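Lipid binding protein (Grifola frondosa, PDB 5H0Q) probably binds membrane domains containing sphingomyelin and cholesterol, and is used as a probe specific for them. Local coordinates at residues Leu62-Asn67 with Thr193-Tyr198; Ser142-Glu147 with Gly186-Glu191; Gly71-Lys76 with Tyr120-Asn125; Asp124-Phe129 with Gly180-His185. All blocks are in the same frame, centred on the assembly; numbering follows the deposited sequence.

Interaction 1: residues Leu62-Asn67 with Thr193-Tyr198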
loop_
_atom_site.group_PDB
_atom_site.type_symbol
_atom_site.label_atom_id
_atom_site.label_comp_id
_atom_site.label_asym_id
_atom_site.label_seq_id
_atom_site.Cartn_x
_atom_site.Cartn_y
_atom_site.Cartn_z
ATOM N N LEU A 62 -9.930 3.528 -2.474
ATOM C CA LEU A 62 -9.785 2.340 -3.307
ATOM C C LEU A 62 -8.274 2.144 -3.434
ATOM O O LEU A 62 -7.620 2.841 -4.210
ATOM C CB LEU A 62 -10.428 2.498 -4.681
ATOM C CG LEU A 62 -11.938 2.650 -4.879
ATOM C CD1 LEU A 62 -12.742 1.844 -3.891
ATOM C CD2 LEU A 62 -12.320 4.114 -4.808
ATOM N N VAL A 63 -7.714 1.237 -2.640
ATOM C CA VAL A 63 -6.271 1.170 -2.425
ATOM C C VAL A 63 -5.672 0.081 -3.284
ATOM O O VAL A 63 -6.121 -1.069 -3.226
ATOM C CB VAL A 63 -5.923 0.897 -0.957
ATOM C CG1 VAL A 63 -4.405 0.831 -0.800
ATOM C CG2 VAL A 63 -6.504 1.965 -0.060
ATOM N N ARG A 64 -4.657 0.431 -4.078
ATOM C CA ARG A 64 -3.828 -0.571 -4.740
ATOM C C ARG A 64 -2.420 -0.483 -4.160
ATOM O O ARG A 64 -1.896 0.611 -3.943
ATOM C CB ARG A 64 -3.816 -0.401 -6.252
ATOM C CG ARG A 64 -3.209 0.874 -6.822
ATOM C CD ARG A 64 -3.216 0.812 -8.364
ATOM N NE ARG A 64 -2.503 1.933 -8.965
ATOM C CZ ARG A 64 -3.046 3.052 -9.418
ATOM N NH1 ARG A 64 -4.364 3.234 -9.406
ATOM N NH2 ARG A 64 -2.251 3.996 -9.904
ATOM N N VAL A 65 -1.791 -1.638 -3.969
ATOM C CA VAL A 65 -0.474 -1.751 -3.331
ATOM C C VAL A 65 0.410 -2.571 -4.248
ATOM O O VAL A 65 0.038 -3.693 -4.595
ATOM C CB VAL A 65 -0.584 -2.451 -1.968
ATOM C CG1 VAL A 65 0.794 -2.593 -1.344
ATOM C CG2 VAL A 65 -1.563 -1.742 -1.075
ATOM N N TYR A 66 1.599 -2.050 -4.599
ATOM C CA TYR A 66 2.555 -2.771 -5.430
ATOM C C TYR A 66 3.819 -3.007 -4.616
ATOM O O TYR A 66 4.420 -2.050 -4.115
ATOM C CB TYR A 66 2.917 -2.025 -6.721
ATOM C CG TYR A 66 3.726 -2.847 -7.679
ATOM C CD1 TYR A 66 3.230 -4.037 -8.180
ATOM C CD2 TYR A 66 5.004 -2.446 -8.074
ATOM C CE1 TYR A 66 3.958 -4.788 -9.089
ATOM C CE2 TYR A 66 5.731 -3.195 -8.973
ATOM C CZ TYR A 66 5.212 -4.362 -9.458
ATOM O OH TYR A 66 5.899 -5.109 -10.364
ATOM N N ASN A 67 4.237 -4.264 -4.526
ATOM C CA ASN A 67 5.468 -4.637 -3.821
ATOM C C ASN A 67 6.586 -4.814 -4.832
ATOM O O ASN A 67 6.590 -5.781 -5.596
ATOM C CB ASN A 67 5.259 -5.910 -3.014
ATOM C CG ASN A 67 6.550 -6.388 -2.352
ATOM O OD1 ASN A 67 7.508 -5.635 -2.266
ATOM N ND2 ASN A 67 6.583 -7.642 -1.953
ATOM N N THR A 193 -14.391 9.693 -3.085
ATOM C CA THR A 193 -14.118 8.284 -3.374
ATOM C C THR A 193 -12.801 8.248 -4.147
ATOM O O THR A 193 -12.777 8.340 -5.375
ATOM C CB THR A 193 -15.284 7.614 -4.130
ATOM O OG1 THR A 193 -15.716 8.439 -5.210
ATOM C CG2 THR A 193 -16.442 7.450 -3.217
ATOM N N ALA A 194 -11.694 8.121 -3.415
ATOM C CA ALA A 194 -10.366 8.416 -3.944
ATOM C C ALA A 194 -9.583 7.147 -4.247
ATOM O O ALA A 194 -9.582 6.201 -3.455
ATOM C CB ALA A 194 -9.569 9.268 -2.958
ATOM N N TYR A 195 -8.907 7.142 -5.393
ATOM C CA TYR A 195 -7.928 6.102 -5.675
ATOM C C TYR A 195 -6.684 6.391 -4.863
ATOM O O TYR A 195 -6.196 7.531 -4.821
ATOM C CB TYR A 195 -7.568 6.060 -7.157
ATOM C CG TYR A 195 -8.562 5.351 -8.055
ATOM C CD1 TYR A 195 -8.123 4.611 -9.145
ATOM C CD2 TYR A 195 -9.909 5.418 -7.812
ATOM C CE1 TYR A 195 -9.013 3.970 -9.981
ATOM C CE2 TYR A 195 -10.817 4.787 -8.656
ATOM C CZ TYR A 195 -10.360 4.056 -9.726
ATOM O OH TYR A 195 -11.255 3.419 -10.561
ATOM N N VAL A 196 -6.144 5.346 -4.245
ATOM C CA VAL A 196 -4.904 5.443 -3.481
ATOM C C VAL A 196 -3.958 4.398 -4.041
ATOM O O VAL A 196 -4.387 3.280 -4.344
ATOM C CB VAL A 196 -5.163 5.211 -1.983
ATOM C CG1 VAL A 196 -3.846 5.149 -1.204
ATOM C CG2 VAL A 196 -6.034 6.290 -1.449
ATOM N N GLU A 197 -2.672 4.756 -4.166
ATOM C CA GLU A 197 -1.633 3.819 -4.587
ATOM C C GLU A 197 -0.461 3.882 -3.619
ATOM O O GLU A 197 0.034 4.967 -3.306
ATOM C CB GLU A 197 -1.115 4.110 -5.989
ATOM C CG GLU A 197 -0.007 3.129 -6.478
ATOM C CD GLU A 197 0.529 3.476 -7.858
ATOM O OE1 GLU A 197 1.198 4.514 -7.974
ATOM O OE2 GLU A 197 0.268 2.712 -8.811
ATOM N N TYR A 198 -0.027 2.719 -3.144
ATOM C CA TYR A 198 1.215 2.578 -2.389
ATOM C C TYR A 198 2.190 1.754 -3.214
ATOM O O TYR A 198 1.823 0.677 -3.696
ATOM C CB TYR A 198 0.947 1.878 -1.059
ATOM C CG TYR A 198 0.039 2.639 -0.149
ATOM C CD1 TYR A 198 0.463 3.801 0.483
ATOM C CD2 TYR A 198 -1.278 2.233 0.039
ATOM C CE1 TYR A 198 -0.399 4.530 1.303
ATOM C CE2 TYR A 198 -2.136 2.940 0.864
ATOM C CZ TYR A 198 -1.702 4.089 1.483
ATOM O OH TYR A 198 -2.534 4.810 2.304
#
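A parallel pair of neighbouring strands in the mixed beta sheet brings Leu-62, Val-63, Arg-64 and Val-65 beside Tyr-195, Val-196, Glu-197 and Tyr-198. Five backbone hydrogen bonds join them, from Leu-62 N to Ala-194 O through to Tyr-66 N and Tyr-198 O, all with N-H...O angles of at least 165°. Arg-64 CG sits between the backbone N and the carbonyl carbon (chi1 64°), and the chain extends from there to bring NE beside Glu-197. The guanidinium crosses the Glu-197 carboxylate with the planes 89° apart. Arg-64 NE donates to Glu-197 OE2 at 2.9 Å; OE2 lies close to the guanidinium plane, whereas NE stands above the carboxylate plane. A weak second bond comes from Arg-64 NH2. Lys-37, a second cation, also pairs with Glu-197 OE2, while Arg-64 NH1 bonds to Gln-48. Across the sheet, Val-63 CG1 abuts the edge of the Tyr-198 ring, 3.5 Å from CE2, and Val-65 CG2 meets the same edge at CD2, 4.1 Å away. The hydroxyl of Tyr-198 reaches Gly-131 O. Helix 41-55 packs on the face of Arg-64 and Tyr-195, strand 126-134 approaches that of Tyr-198, and strands 99-105 and 182-188 flank the pair.

Interaction 2: residues Ser142-Glu147 with Gly186-Glu191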
loop_
_atom_site.group_PDB
_atom_site.type_symbol
_atom_site.label_atom_id
_atom_site.label_comp_id
_atom_site.label_asym_id
_atom_site.label_seq_id
_atom_site.Cartn_x
_atom_site.Cartn_y
_atom_site.Cartn_z
ATOM N N SER A 142 -8.094 15.069 0.913
ATOM C CA SER A 142 -7.638 13.693 1.072
ATOM C C SER A 142 -6.148 13.655 1.378
ATOM O O SER A 142 -5.358 14.421 0.807
ATOM C CB SER A 142 -7.903 12.897 -0.194
ATOM O OG SER A 142 -9.249 13.059 -0.637
ATOM N N GLN A 143 -5.765 12.718 2.252
ATOM C CA GLN A 143 -4.392 12.597 2.743
ATOM C C GLN A 143 -3.898 11.164 2.634
ATOM O O GLN A 143 -4.673 10.208 2.752
ATOM C CB GLN A 143 -4.269 13.061 4.212
ATOM C CG GLN A 143 -4.717 14.506 4.450
ATOM C CD GLN A 143 -3.881 15.513 3.691
ATOM O OE1 GLN A 143 -2.665 15.351 3.543
ATOM N NE2 GLN A 143 -4.522 16.572 3.217
ATOM N N VAL A 144 -2.574 11.021 2.475
ATOM C CA VAL A 144 -1.915 9.723 2.430
ATOM C C VAL A 144 -0.577 9.853 3.153
ATOM O O VAL A 144 0.022 10.928 3.175
ATOM C CB VAL A 144 -1.720 9.236 0.981
ATOM C CG1 VAL A 144 -0.768 10.138 0.246
ATOM C CG2 VAL A 144 -1.272 7.807 0.932
ATOM N N LEU A 145 -0.113 8.745 3.745
ATOM C CA LEU A 145 1.100 8.779 4.556
ATOM C C LEU A 145 1.779 7.426 4.531
ATOM O O LEU A 145 1.136 6.409 4.811
ATOM C CB LEU A 145 0.764 9.138 5.995
ATOM C CG LEU A 145 1.945 9.179 6.975
ATOM C CD1 LEU A 145 2.812 10.359 6.649
ATOM C CD2 LEU A 145 1.431 9.221 8.388
ATOM N N VAL A 146 3.081 7.409 4.242
ATOM C CA VAL A 146 3.865 6.189 4.373
ATOM C C VAL A 146 5.028 6.468 5.315
ATOM O O VAL A 146 5.563 7.576 5.357
ATOM C CB VAL A 146 4.389 5.638 3.029
ATOM C CG1 VAL A 146 3.234 5.176 2.171
ATOM C CG2 VAL A 146 5.199 6.705 2.312
ATOM N N GLU A 147 5.394 5.453 6.088
ATOM C CA GLU A 147 6.611 5.492 6.908
ATOM C C GLU A 147 7.254 4.123 6.882
ATOM O O GLU A 147 6.569 3.119 7.100
ATOM C CB GLU A 147 6.327 5.878 8.352
ATOM C CG GLU A 147 6.011 7.338 8.524
ATOM C CD GLU A 147 5.869 7.769 9.983
ATOM O OE1 GLU A 147 5.995 6.915 10.883
ATOM O OE2 GLU A 147 5.586 8.966 10.206
ATOM N N GLY A 186 3.353 6.834 -1.315
ATOM C CA GLY A 186 1.903 6.811 -1.373
ATOM C C GLY A 186 1.379 7.990 -2.160
ATOM O O GLY A 186 1.962 9.065 -2.166
ATOM N N SER A 187 0.261 7.764 -2.853
ATOM C CA SER A 187 -0.448 8.850 -3.510
ATOM C C SER A 187 -1.950 8.631 -3.379
ATOM O O SER A 187 -2.428 7.501 -3.302
ATOM C CB SER A 187 -0.063 8.949 -4.989
ATOM O OG SER A 187 -0.481 7.778 -5.667
ATOM N N THR A 188 -2.698 9.736 -3.377
ATOM C CA THR A 188 -4.150 9.688 -3.296
ATOM C C THR A 188 -4.724 10.756 -4.209
ATOM O O THR A 188 -4.141 11.826 -4.380
ATOM C CB THR A 188 -4.659 9.910 -1.858
ATOM O OG1 THR A 188 -6.075 9.697 -1.791
ATOM C CG2 THR A 188 -4.344 11.276 -1.380
ATOM N N GLY A 189 -5.876 10.453 -4.788
ATOM C CA GLY A 189 -6.690 11.500 -5.353
ATOM C C GLY A 189 -7.286 12.352 -4.254
ATOM O O GLY A 189 -7.363 11.948 -3.096
ATOM N N ASN A 190 -7.685 13.569 -4.605
ATOM C CA ASN A 190 -8.347 14.453 -3.654
ATOM C C ASN A 190 -9.833 14.465 -4.004
ATOM O O ASN A 190 -10.318 15.367 -4.679
ATOM C CB ASN A 190 -7.763 15.829 -3.702
ATOM C CG ASN A 190 -8.243 16.692 -2.558
ATOM O OD1 ASN A 190 -8.808 16.186 -1.590
ATOM N ND2 ASN A 190 -8.003 17.985 -2.646
ATOM N N GLU A 191 -10.554 13.456 -3.526
ATOM C CA GLU A 191 -11.990 13.360 -3.761
ATOM C C GLU A 191 -12.588 12.402 -2.739
ATOM O O GLU A 191 -11.873 11.651 -2.058
ATOM C CB GLU A 191 -12.289 12.907 -5.192
ATOM C CG GLU A 191 -11.675 11.580 -5.588
ATOM C CD GLU A 191 -12.073 11.142 -6.988
ATOM O OE1 GLU A 191 -13.245 11.351 -7.371
ATOM O OE2 GLU A 191 -11.217 10.590 -7.711
HETATM O O HOH W 1 -7.039 9.516 0.977
#
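The flat amide of Asn-190 is met at OD1 by Ser-142 N, which lies 42° out of the carbonyl plane, above the group rather than at its edge, in a 2.8 Å hydrogen bond. Asn-190 CG, anti to its own backbone N (chi1 -169°), carries the oxygen back to the start of the other segment. Here strand 143-150, at the border of the antiparallel sheet, faces strand 182-188 of the mixed sheet; residues 143-147 and 186-188 of these strands run nearly antiparallel, at 173°. Ser-142 OG receives a weak bond from Glu-191 N and is also bonded to Asn-134 and Arg-138. Further along, a water donates to Gln-143 O at 3.0 Å and to Thr-188 OG1 at 2.9 Å, bridging the segments. Thr-188 OG1 in turn donates to a lone pair of Gly-189 O, and the Thr-188 methyl CG2 packs 4.1 Å from Val-144 CB. Val-144 CG2 lies 4.0 Å from Gly-186 CA and Val-146 CG1 3.9 Å from Gly-186 N, so the valines rest directly on glycine backbone. The contact thus changes from apolar at Gly-186 to polar near Asn-190, where backbone groups bond to side chains and water and not to one another.

Interaction 3: residues Gly71-Lys76 with Tyr120-Asn125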
loop_
_atom_site.group_PDB
_atom_site.type_symbol
_atom_site.label_atom_id
_atom_site.label_comp_id
_atom_site.label_asym_id
_atom_site.label_seq_id
_atom_site.Cartn_x
_atom_site.Cartn_y
_atom_site.Cartn_z
ATOM N N GLY A 71 11.489 -8.801 -2.349
ATOM C CA GLY A 71 11.098 -9.970 -1.592
ATOM C C GLY A 71 9.670 -9.813 -1.123
ATOM O O GLY A 71 9.032 -8.765 -1.346
ATOM N N PRO A 72 9.123 -10.849 -0.495
ATOM C CA PRO A 72 7.710 -10.799 -0.094
ATOM C C PRO A 72 7.484 -9.917 1.114
ATOM O O PRO A 72 8.341 -9.793 1.999
ATOM C CB PRO A 72 7.390 -12.257 0.234
ATOM C CG PRO A 72 8.708 -12.830 0.672
ATOM C CD PRO A 72 9.735 -12.157 -0.183
ATOM N N ILE A 73 6.291 -9.339 1.184
ATOM C CA ILE A 73 5.882 -8.583 2.362
ATOM C C ILE A 73 4.642 -9.247 2.935
ATOM O O ILE A 73 3.871 -9.869 2.202
ATOM C CB ILE A 73 5.641 -7.087 2.052
ATOM C CG1 ILE A 73 4.496 -6.899 1.055
ATOM C CG2 ILE A 73 6.938 -6.447 1.545
ATOM C CD1 ILE A 73 4.233 -5.456 0.652
ATOM N N THR A 74 4.483 -9.155 4.256
ATOM C CA THR A 74 3.397 -9.798 4.983
ATOM C C THR A 74 2.627 -8.750 5.773
ATOM O O THR A 74 3.230 -7.928 6.467
ATOM C CB THR A 74 3.949 -10.884 5.912
ATOM O OG1 THR A 74 4.591 -11.882 5.112
ATOM C CG2 THR A 74 2.842 -11.533 6.734
ATOM N N ALA A 75 1.294 -8.796 5.693
ATOM C CA ALA A 75 0.449 -7.873 6.438
ATOM C C ALA A 75 0.582 -8.180 7.929
ATOM O O ALA A 75 0.385 -9.322 8.352
ATOM C CB ALA A 75 -1.010 -7.994 6.003
ATOM N N LYS A 76 0.957 -7.184 8.719
ATOM C CA LYS A 76 1.139 -7.384 10.156
ATOM C C LYS A 76 0.079 -6.725 11.005
ATOM O O LYS A 76 -0.254 -7.242 12.084
ATOM C CB LYS A 76 2.500 -6.842 10.599
ATOM C CG LYS A 76 3.669 -7.540 9.940
ATOM C CD LYS A 76 4.972 -7.061 10.514
ATOM C CE LYS A 76 5.227 -7.603 11.922
ATOM N NZ LYS A 76 5.724 -6.542 12.850
ATOM N N TYR A 120 2.880 -3.439 6.643
ATOM C CA TYR A 120 3.483 -4.617 6.035
ATOM C C TYR A 120 4.901 -4.814 6.555
ATOM O O TYR A 120 5.665 -3.854 6.665
ATOM C CB TYR A 120 3.542 -4.498 4.504
ATOM C CG TYR A 120 2.201 -4.523 3.801
ATOM C CD1 TYR A 120 1.477 -5.700 3.707
ATOM C CD2 TYR A 120 1.655 -3.366 3.276
ATOM C CE1 TYR A 120 0.231 -5.722 3.082
ATOM C CE2 TYR A 120 0.423 -3.388 2.644
ATOM C CZ TYR A 120 -0.273 -4.564 2.569
ATOM O OH TYR A 120 -1.491 -4.555 1.947
ATOM N N GLY A 121 5.269 -6.066 6.804
ATOM C CA GLY A 121 6.624 -6.416 7.201
ATOM C C GLY A 121 7.418 -6.971 6.033
ATOM O O GLY A 121 6.888 -7.703 5.201
ATOM N N THR A 122 8.710 -6.664 6.021
ATOM C CA THR A 122 9.633 -7.161 5.013
ATOM C C THR A 122 10.506 -8.268 5.585
ATOM O O THR A 122 10.575 -8.486 6.790
ATOM C CB THR A 122 10.526 -6.034 4.492
ATOM O OG1 THR A 122 11.460 -5.643 5.525
ATOM C CG2 THR A 122 9.697 -4.841 3.997
ATOM N N THR A 123 11.238 -8.928 4.692
ATOM C CA THR A 123 12.104 -10.021 5.115
ATOM C C THR A 123 13.335 -9.522 5.852
ATOM O O THR A 123 13.944 -10.298 6.598
ATOM C CB THR A 123 12.546 -10.853 3.905
ATOM O OG1 THR A 123 13.058 -9.978 2.895
ATOM C CG2 THR A 123 11.379 -11.639 3.353
ATOM N N ASP A 124 13.725 -8.263 5.638
ATOM C CA ASP A 124 14.839 -7.679 6.376
ATOM C C ASP A 124 14.369 -6.885 7.586
ATOM O O ASP A 124 15.084 -5.995 8.066
ATOM C CB ASP A 124 15.722 -6.829 5.454
ATOM C CG ASP A 124 14.961 -5.808 4.666
ATOM O OD1 ASP A 124 13.723 -5.894 4.605
ATOM O OD2 ASP A 124 15.611 -4.932 4.061
ATOM N N ASN A 125 13.182 -7.218 8.106
ATOM C CA ASN A 125 12.758 -6.817 9.448
ATOM C C ASN A 125 12.523 -5.322 9.537
ATOM O O ASN A 125 12.867 -4.684 10.543
ATOM C CB ASN A 125 13.764 -7.266 10.511
ATOM C CG ASN A 125 13.725 -8.755 10.740
ATOM O OD1 ASN A 125 12.647 -9.338 10.861
ATOM N ND2 ASN A 125 14.892 -9.386 10.780
#
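Thr-74 O accepts the 2.8 Å hydrogen bond from Gly-121 N, and Thr-74 N donates to Gly-121 O at 3.0 Å; together they make Thr-74 and Gly-121 a hydrogen-bonded pair between antiparallel strands of the five-stranded sheet. The N-H...O angles are 172° and 158°. Gly-121 O also takes a CA-H...O contact from Ile-73 CA, and Thr-74 O one from Tyr-120 CA. Next to this pair, Ala-75 and Tyr-120 form a non-hydrogen-bonded pair. The Tyr-120 ring receives Ile-73 CD1 over one face in a CH-pi contact, 4.2 Å from the ring centroid and displaced toward the rim, while Ala-75 CB lies 3.9 Å from CE1. Ile-73 CG1 sits between the backbone N and carbonyl carbon (chi1 63°), and an extended chi2 carries CD1 onward to the ring. Val-65 of strand 60-68 also touches Tyr-120. On the sheet face that carries Thr-74, the aliphatic part of Lys-76 lies over Gly-121, with CD 3.8 Å from Gly-121 CA, before the chain bends to a salt bridge with Asp-127. At the end of the pairing, where Thr-122 to Asn-125 form a type I beta turn, Thr-123 CG2 approaches Pro-72 CD at 3.9 Å.

Interaction 4: residues Asp124-Phe129 with Gly180-His185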
loop_
_atom_site.group_PDB
_atom_site.type_symbol
_atom_site.label_atom_id
_atom_site.label_comp_id
_atom_site.label_asym_id
_atom_site.label_seq_id
_atom_site.Cartn_x
_atom_site.Cartn_y
_atom_site.Cartn_z
ATOM N N ASP A 124 13.725 -8.263 5.638
ATOM C CA ASP A 124 14.839 -7.679 6.376
ATOM C C ASP A 124 14.369 -6.885 7.586
ATOM O O ASP A 124 15.084 -5.995 8.066
ATOM C CB ASP A 124 15.722 -6.829 5.454
ATOM C CG ASP A 124 14.961 -5.808 4.666
ATOM O OD1 ASP A 124 13.723 -5.894 4.605
ATOM O OD2 ASP A 124 15.611 -4.932 4.061
ATOM N N ASN A 125 13.182 -7.218 8.106
ATOM C CA ASN A 125 12.758 -6.817 9.448
ATOM C C ASN A 125 12.523 -5.322 9.537
ATOM O O ASN A 125 12.867 -4.684 10.543
ATOM C CB ASN A 125 13.764 -7.266 10.511
ATOM C CG ASN A 125 13.725 -8.755 10.740
ATOM O OD1 ASN A 125 12.647 -9.338 10.861
ATOM N ND2 ASN A 125 14.892 -9.386 10.780
ATOM N N LEU A 126 11.904 -4.790 8.474
ATOM C CA LEU A 126 11.325 -3.465 8.433
ATOM C C LEU A 126 9.807 -3.596 8.378
ATOM O O LEU A 126 9.263 -4.583 7.873
ATOM C CB LEU A 126 11.824 -2.668 7.210
ATOM C CG LEU A 126 13.341 -2.447 7.188
ATOM C CD1 LEU A 126 13.726 -1.636 5.976
ATOM C CD2 LEU A 126 13.850 -1.767 8.458
ATOM N N ASP A 127 9.128 -2.604 8.920
ATOM C CA ASP A 127 7.688 -2.483 8.785
ATOM C C ASP A 127 7.386 -1.215 8.014
ATOM O O ASP A 127 8.032 -0.173 8.224
ATOM C CB ASP A 127 6.983 -2.435 10.141
ATOM C CG ASP A 127 6.779 -3.805 10.750
ATOM O OD1 ASP A 127 7.010 -4.812 10.065
ATOM O OD2 ASP A 127 6.386 -3.871 11.930
ATOM N N ILE A 128 6.387 -1.305 7.139
ATOM C CA ILE A 128 5.984 -0.179 6.325
ATOM C C ILE A 128 4.570 0.185 6.727
ATOM O O ILE A 128 3.641 -0.581 6.453
ATOM C CB ILE A 128 6.040 -0.501 4.836
ATOM C CG1 ILE A 128 7.420 -0.987 4.431
ATOM C CG2 ILE A 128 5.647 0.748 4.053
ATOM C CD1 ILE A 128 7.490 -1.601 3.053
ATOM N N PHE A 129 4.401 1.366 7.314
ATOM C CA PHE A 129 3.083 1.915 7.625
ATOM C C PHE A 129 2.515 2.591 6.382
ATOM O O PHE A 129 3.166 3.451 5.790
ATOM C CB PHE A 129 3.222 2.917 8.769
ATOM C CG PHE A 129 1.950 3.627 9.154
ATOM C CD1 PHE A 129 1.493 4.695 8.404
ATOM C CD2 PHE A 129 1.244 3.264 10.287
ATOM C CE1 PHE A 129 0.338 5.373 8.753
ATOM C CE2 PHE A 129 0.083 3.947 10.654
ATOM C CZ PHE A 129 -0.361 5.014 9.888
ATOM N N GLY A 180 16.657 2.157 5.843
ATOM C CA GLY A 180 17.514 1.102 5.338
ATOM C C GLY A 180 17.596 1.148 3.827
ATOM O O GLY A 180 17.840 2.197 3.224
ATOM N N ASP A 181 17.357 0.003 3.191
ATOM C CA ASP A 181 17.418 -0.101 1.740
ATOM C C ASP A 181 16.061 0.131 1.081
ATOM O O ASP A 181 15.993 0.143 -0.156
ATOM C CB ASP A 181 17.926 -1.489 1.314
ATOM C CG ASP A 181 19.371 -1.755 1.725
ATOM O OD1 ASP A 181 20.214 -0.850 1.657
ATOM O OD2 ASP A 181 19.652 -2.907 2.106
ATOM N N VAL A 182 14.990 0.265 1.878
ATOM C CA VAL A 182 13.607 0.225 1.394
ATOM C C VAL A 182 13.043 1.633 1.292
ATOM O O VAL A 182 13.282 2.492 2.152
ATOM C CB VAL A 182 12.738 -0.638 2.324
ATOM C CG1 VAL A 182 11.250 -0.560 1.933
ATOM C CG2 VAL A 182 13.209 -2.068 2.275
ATOM N N LYS A 183 12.259 1.851 0.243
ATOM C CA LYS A 183 11.538 3.083 0.012
ATOM C C LYS A 183 10.050 2.794 -0.095
ATOM O O LYS A 183 9.623 1.719 -0.553
ATOM C CB LYS A 183 12.012 3.759 -1.268
ATOM C CG LYS A 183 13.475 4.132 -1.283
ATOM C CD LYS A 183 13.890 4.708 -2.627
ATOM C CE LYS A 183 14.169 3.616 -3.649
ATOM N NZ LYS A 183 15.393 2.835 -3.310
ATOM N N ALA A 184 9.261 3.763 0.338
ATOM C CA ALA A 184 7.824 3.691 0.206
ATOM C C ALA A 184 7.320 5.004 -0.358
ATOM O O ALA A 184 7.860 6.074 -0.051
ATOM C CB ALA A 184 7.138 3.418 1.532
ATOM N N HIS A 185 6.245 4.886 -1.147
ATOM C CA HIS A 185 5.580 6.017 -1.768
ATOM C C HIS A 185 4.082 5.787 -1.688
ATOM O O HIS A 185 3.610 4.682 -1.961
ATOM C CB HIS A 185 5.985 6.196 -3.236
ATOM C CG HIS A 185 5.262 7.326 -3.914
ATOM N ND1 HIS A 185 5.638 8.636 -3.752
ATOM C CD2 HIS A 185 4.162 7.344 -4.699
ATOM C CE1 HIS A 185 4.818 9.417 -4.433
ATOM N NE2 HIS A 185 3.915 8.655 -5.016
#
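With CG anti to the carbonyl carbon (chi1 -61°) and an extended chi2, Leu-126 places CD1 against Val-182, whose CG2 likewise lies anti to its carbonyl carbon and meets that methyl at 3.8 Å. The two side chains lie alongside one another, running in opposite senses. Ile-128 places its two branches on different partners: CD1 lies 4.1 Å from Val-182 CG1, and CG2 is 4.0 Å from Ala-184 CB. Val-182 thereby fits between Leu-126 and Ile-128, one methyl to each. The contact is the face-to-face meeting of two sheets, strand 126-134 of the antiparallel sheet over strand 182-188 of the mixed one. The axes of residues 126-129 and 182-185 approach to 8.8 Å and run 9° apart, too far for backbone pairing. Val-146 and Val-148 of strand 143-150 also touch Ala-184, extending the apolar layer. At the margin of this layer Asp-124 OD2 comes 4.1 Å from Val-182 CG2; the Asp-124 carboxylate is paired with Arg-202 in a salt bridge, and OD1 lies unusually close to the Thr-122 hydroxyl, so the details of that bond are doubtful. Between the strand residues themselves the contacts are all aliphatic, so the association depends on buried hydrocarbon surface.

Interactions 1 and 3 pair strands within a sheet, the first parallel in the mixed sheet and the second antiparallel in the other, whereas interactions 2 and 4 join the two sheets. Both of these use strand 182-188, at places about 18 Å apart between centres: interaction 4 is buried and aliphatic, interaction 2 partly buried and increasingly polar toward a strand end. Interaction 1 lies nearest the chain's centre, yet carries a salt bridge on its helix-covered face; interaction 3 is only partly buried. Tyr-198 packs against Val-144, linking interactions 1 and 2. Interactions 3 and 4 adjoin through a probable hydrogen bond from Ile-128 N to Tyr-120 O and share the turn at Asp-124 and Asn-125.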